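Local coordinates for hypothetical protein aq_1956 (Aquifex aeolicus, PDB 2YVT) that is of unknown function but belongs to the calcineurin-like metallophosphoesterase superfamily and so is probably a metal-dependent phosphoesterase, at residues A[4-16]-A[31-45]. Sequence-based numbering, arbitrary orientation.
Sequences MPRKVLAIKNFKE and KQPDILVVVGNILKN
Leu9 packs against Pro33 and Leu36 where 4-16 runs beside 31-45, and with Lys7 and Glu16 it buries the most surface, a worked example of how two adjacent parallel strands are zipped together and then finished at both ends by side-chain acceptors. In the middle, Leu9 N donates to Ile35 O and Leu9 O receives Val37 N (2.8 Å), while its side chain lies alongside two neighbours: CB is 3.9 Å from Pro33 CB, and CD2 runs beside Leu36 CD1. With CG anti to the backbone N (chi1 -169°), the two methyls are shared, CD1 on the Pro33 side and CD2 on that of Leu36. Val8 packs on the other face, its CG2 3.5 Å from Ile35 CG1.

At the entry, the Lys7 backbone is held by three bonds. Its N gives an almost straight bond to the anti lone pair of Asp34 OD2 (2.8 Å), and its O accepts from both Asp34 N and Ile35 N, whereas the lysine chain leads away.

Beyond the strands, Asn13 OD1 takes Asn41 N (2.8 Å), the nitrogen of the cis peptide that joins Gly40 to Asn41. Glu16 then extends to Lys44, whose N meets OE2 at 2.9 Å from above the carboxylate plane; Tyr73 OH also bonds OE2. Shortening Glu16 to an alanine removes OE2, which would probably leave Lys44 N without this acceptor and Tyr73 OH without this partner.

The pair belongs to the beta-alpha-beta unit of strand 7-12, helix 21-31 and strand 35-39, with Leu24, Val27 and Ile28 of that helix covering Leu9. Strand 243-248 flanks 7-12 antiparallel, strand 91-95 flanks 35-39 parallel, and helix 65-86 packs against Ile42 and Leu43.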
# COMPACT_ATOMS: atom_id res chain seq x y z
N MSE A 4 1.65 -11.70 -24.56
CA MSE A 4 1.13 -10.40 -24.05
C MSE A 4 1.33 -10.32 -22.54
O MSE A 4 0.35 -10.39 -21.78
CB MSE A 4 -0.36 -10.23 -24.38
CG MSE A 4 -0.73 -10.31 -25.86
SE MSE A 4 -2.59 -9.75 -26.16
CE MSE A 4 -2.32 -7.81 -26.17
N PRO A 5 2.58 -10.19 -22.07
CA PRO A 5 2.74 -10.17 -20.62
C PRO A 5 2.19 -8.88 -20.00
O PRO A 5 2.10 -7.84 -20.68
CB PRO A 5 4.25 -10.29 -20.40
CG PRO A 5 4.87 -9.82 -21.67
CD PRO A 5 3.87 -10.03 -22.78
N ARG A 6 1.79 -8.98 -18.74
CA ARG A 6 1.29 -7.85 -17.98
C ARG A 6 2.09 -7.86 -16.69
O ARG A 6 1.77 -8.58 -15.74
CB ARG A 6 -0.21 -8.00 -17.71
CG ARG A 6 -1.09 -7.97 -18.96
CD ARG A 6 -1.11 -6.59 -19.61
NE ARG A 6 -2.00 -6.52 -20.77
CZ ARG A 6 -1.62 -6.67 -22.04
NH1 ARG A 6 -0.35 -6.92 -22.34
NH2 ARG A 6 -2.52 -6.58 -23.01
N LYS A 7 3.17 -7.08 -16.68
CA LYS A 7 4.19 -7.19 -15.66
C LYS A 7 4.03 -6.12 -14.59
O LYS A 7 3.80 -4.95 -14.90
CB LYS A 7 5.59 -7.12 -16.29
CG LYS A 7 5.92 -8.29 -17.21
CD LYS A 7 7.33 -8.16 -17.80
CE LYS A 7 7.60 -9.17 -18.92
NZ LYS A 7 7.76 -10.58 -18.45
N VAL A 8 4.14 -6.53 -13.33
CA VAL A 8 3.96 -5.63 -12.20
C VAL A 8 5.20 -5.67 -11.32
O VAL A 8 5.65 -6.74 -10.92
CB VAL A 8 2.73 -6.05 -11.33
CG1 VAL A 8 2.52 -5.07 -10.17
CG2 VAL A 8 1.46 -6.16 -12.18
N LEU A 9 5.77 -4.50 -11.04
CA LEU A 9 6.84 -4.38 -10.04
C LEU A 9 6.20 -3.76 -8.80
O LEU A 9 5.63 -2.68 -8.89
CB LEU A 9 7.98 -3.49 -10.55
CG LEU A 9 9.31 -3.43 -9.77
CD1 LEU A 9 10.32 -2.61 -10.58
CD2 LEU A 9 9.22 -2.85 -8.36
N ALA A 10 6.30 -4.45 -7.66
CA ALA A 10 5.71 -3.94 -6.42
C ALA A 10 6.74 -3.79 -5.31
O ALA A 10 7.60 -4.65 -5.14
CB ALA A 10 4.57 -4.86 -5.95
N ILE A 11 6.62 -2.69 -4.57
CA ILE A 11 7.39 -2.48 -3.34
C ILE A 11 6.44 -2.11 -2.20
O ILE A 11 5.28 -1.73 -2.43
CB ILE A 11 8.49 -1.39 -3.49
CG1 ILE A 11 7.86 0.00 -3.72
CG2 ILE A 11 9.47 -1.77 -4.60
CD1 ILE A 11 8.88 1.15 -3.65
N LYS A 12 6.93 -2.21 -0.97
CA LYS A 12 6.17 -1.78 0.20
C LYS A 12 7.11 -1.16 1.23
O LYS A 12 8.31 -1.45 1.23
CB LYS A 12 5.33 -2.91 0.81
CG LYS A 12 6.11 -4.09 1.44
CD LYS A 12 6.27 -3.94 2.94
CE LYS A 12 7.02 -5.13 3.55
NZ LYS A 12 6.08 -6.19 4.04
N ASN A 13 6.56 -0.30 2.08
CA ASN A 13 7.33 0.41 3.10
C ASN A 13 8.50 1.18 2.49
O ASN A 13 9.67 0.98 2.85
CB ASN A 13 7.80 -0.54 4.22
CG ASN A 13 6.69 -0.87 5.21
OD1 ASN A 13 5.76 -0.08 5.42
ND2 ASN A 13 6.80 -2.03 5.85
N PHE A 14 8.16 2.09 1.57
CA PHE A 14 9.13 3.02 0.99
C PHE A 14 9.87 3.78 2.10
O PHE A 14 11.09 3.94 2.04
CB PHE A 14 8.43 3.97 0.01
CG PHE A 14 9.32 5.06 -0.49
CD1 PHE A 14 10.33 4.77 -1.41
CD2 PHE A 14 9.15 6.37 -0.05
CE1 PHE A 14 11.17 5.78 -1.87
CE2 PHE A 14 9.99 7.39 -0.50
CZ PHE A 14 11.00 7.09 -1.41
N LYS A 15 9.11 4.24 3.11
CA LYS A 15 9.66 4.83 4.34
C LYS A 15 10.75 5.87 4.05
O LYS A 15 11.83 5.86 4.65
CB LYS A 15 10.17 3.75 5.30
CG LYS A 15 9.05 2.98 6.00
CD LYS A 15 9.59 1.93 6.97
CE LYS A 15 8.45 1.13 7.60
NZ LYS A 15 8.88 0.31 8.78
N GLU A 16 10.45 6.76 3.11
CA GLU A 16 11.32 7.89 2.77
C GLU A 16 12.73 7.50 2.27
O GLU A 16 13.69 8.26 2.42
CB GLU A 16 11.41 8.86 3.96
CG GLU A 16 10.04 9.28 4.48
CD GLU A 16 10.09 10.27 5.63
OE1 GLU A 16 11.16 10.89 5.88
OE2 GLU A 16 9.04 10.40 6.29
N LYS A 31 13.87 -4.67 -16.37
CA LYS A 31 12.74 -5.60 -16.38
C LYS A 31 11.47 -5.07 -17.06
O LYS A 31 10.55 -5.84 -17.34
CB LYS A 31 12.44 -6.09 -14.96
CG LYS A 31 13.61 -6.87 -14.34
CD LYS A 31 13.20 -7.59 -13.06
CE LYS A 31 14.39 -8.30 -12.39
NZ LYS A 31 14.87 -9.49 -13.17
N GLN A 32 11.43 -3.76 -17.30
CA GLN A 32 10.36 -3.12 -18.08
C GLN A 32 8.94 -3.48 -17.59
O GLN A 32 8.13 -4.01 -18.36
CB GLN A 32 10.51 -3.47 -19.57
CG GLN A 32 11.90 -3.23 -20.14
CD GLN A 32 12.09 -1.81 -20.63
OE1 GLN A 32 12.80 -1.02 -20.00
NE2 GLN A 32 11.46 -1.48 -21.75
N PRO A 33 8.63 -3.18 -16.31
CA PRO A 33 7.28 -3.48 -15.83
C PRO A 33 6.25 -2.61 -16.54
O PRO A 33 6.57 -1.49 -16.95
CB PRO A 33 7.34 -3.08 -14.35
CG PRO A 33 8.42 -2.04 -14.28
CD PRO A 33 9.45 -2.53 -15.27
N ASP A 34 5.03 -3.11 -16.66
CA ASP A 34 3.92 -2.34 -17.20
C ASP A 34 3.32 -1.42 -16.15
O ASP A 34 2.86 -0.33 -16.47
CB ASP A 34 2.87 -3.27 -17.79
CG ASP A 34 3.41 -4.05 -18.96
OD1 ASP A 34 3.67 -3.42 -20.01
OD2 ASP A 34 3.61 -5.27 -18.82
N ILE A 35 3.32 -1.88 -14.90
CA ILE A 35 2.89 -1.04 -13.78
C ILE A 35 3.84 -1.16 -12.59
O ILE A 35 4.45 -2.21 -12.38
CB ILE A 35 1.43 -1.29 -13.33
CG1 ILE A 35 1.20 -2.73 -12.89
CG2 ILE A 35 0.43 -0.86 -14.41
CD1 ILE A 35 -0.14 -2.93 -12.16
N LEU A 36 3.97 -0.05 -11.87
CA LEU A 36 4.67 -0.00 -10.60
C LEU A 36 3.64 0.16 -9.50
O LEU A 36 2.76 1.03 -9.59
CB LEU A 36 5.65 1.19 -10.59
CG LEU A 36 6.33 1.54 -9.27
CD1 LEU A 36 7.25 0.42 -8.78
CD2 LEU A 36 7.10 2.83 -9.43
N VAL A 37 3.72 -0.68 -8.48
CA VAL A 37 2.84 -0.56 -7.32
C VAL A 37 3.69 -0.19 -6.12
O VAL A 37 4.65 -0.89 -5.78
CB VAL A 37 2.07 -1.88 -7.05
CG1 VAL A 37 1.34 -1.82 -5.70
CG2 VAL A 37 1.07 -2.15 -8.16
N VAL A 38 3.34 0.93 -5.48
CA VAL A 38 4.02 1.34 -4.24
C VAL A 38 3.01 1.26 -3.11
O VAL A 38 2.05 2.04 -3.09
CB VAL A 38 4.60 2.77 -4.31
CG1 VAL A 38 5.37 3.09 -3.05
CG2 VAL A 38 5.52 2.93 -5.54
N VAL A 39 3.20 0.30 -2.21
CA VAL A 39 2.37 0.21 -1.01
C VAL A 39 3.10 0.96 0.10
O VAL A 39 4.33 0.92 0.19
CB VAL A 39 2.15 -1.27 -0.58
CG1 VAL A 39 1.16 -1.34 0.60
CG2 VAL A 39 1.64 -2.11 -1.75
N GLY A 40 2.34 1.66 0.94
CA GLY A 40 2.93 2.36 2.07
C GLY A 40 3.59 1.38 3.05
O GLY A 40 3.52 0.17 2.87
N ASN A 41 4.22 1.90 4.10
CA ASN A 41 4.30 3.32 4.40
C ASN A 41 5.20 4.11 3.48
O ASN A 41 6.33 3.70 3.20
CB ASN A 41 4.80 3.47 5.83
CG ASN A 41 3.89 2.77 6.80
OD1 ASN A 41 4.25 1.75 7.45
ND2 ASN A 41 2.68 3.26 6.88
N ILE A 42 4.69 5.25 3.04
CA ILE A 42 5.50 6.22 2.30
C ILE A 42 6.35 7.03 3.29
O ILE A 42 7.56 7.17 3.11
CB ILE A 42 4.64 7.16 1.44
CG1 ILE A 42 3.90 6.35 0.37
CG2 ILE A 42 5.50 8.25 0.79
CD1 ILE A 42 2.63 6.97 -0.14
N LEU A 43 5.69 7.53 4.33
CA LEU A 43 6.33 8.33 5.38
C LEU A 43 6.76 7.51 6.58
O LEU A 43 6.25 6.41 6.82
CB LEU A 43 5.36 9.39 5.88
CG LEU A 43 4.83 10.39 4.85
CD1 LEU A 43 3.85 11.34 5.53
CD2 LEU A 43 5.97 11.15 4.18
N LYS A 44 7.70 8.06 7.34
CA LYS A 44 7.99 7.56 8.68
C LYS A 44 6.94 8.12 9.64
O LYS A 44 6.17 7.35 10.22
CB LYS A 44 9.40 7.96 9.11
CG LYS A 44 10.51 7.39 8.24
CD LYS A 44 11.79 7.35 9.06
CE LYS A 44 12.93 8.04 8.37
NZ LYS A 44 14.09 8.13 9.30
N ASN A 45 6.91 9.45 9.79
CA ASN A 45 5.84 10.16 10.50
C ASN A 45 5.66 9.67 11.94
O ASN A 45 4.54 9.47 12.42
CB ASN A 45 4.52 10.03 9.71
CG ASN A 45 3.63 11.27 9.80
OD1 ASN A 45 4.01 12.30 10.38
ND2 ASN A 45 2.45 11.17 9.20
O HOH W 1 5.30 3.40 0.17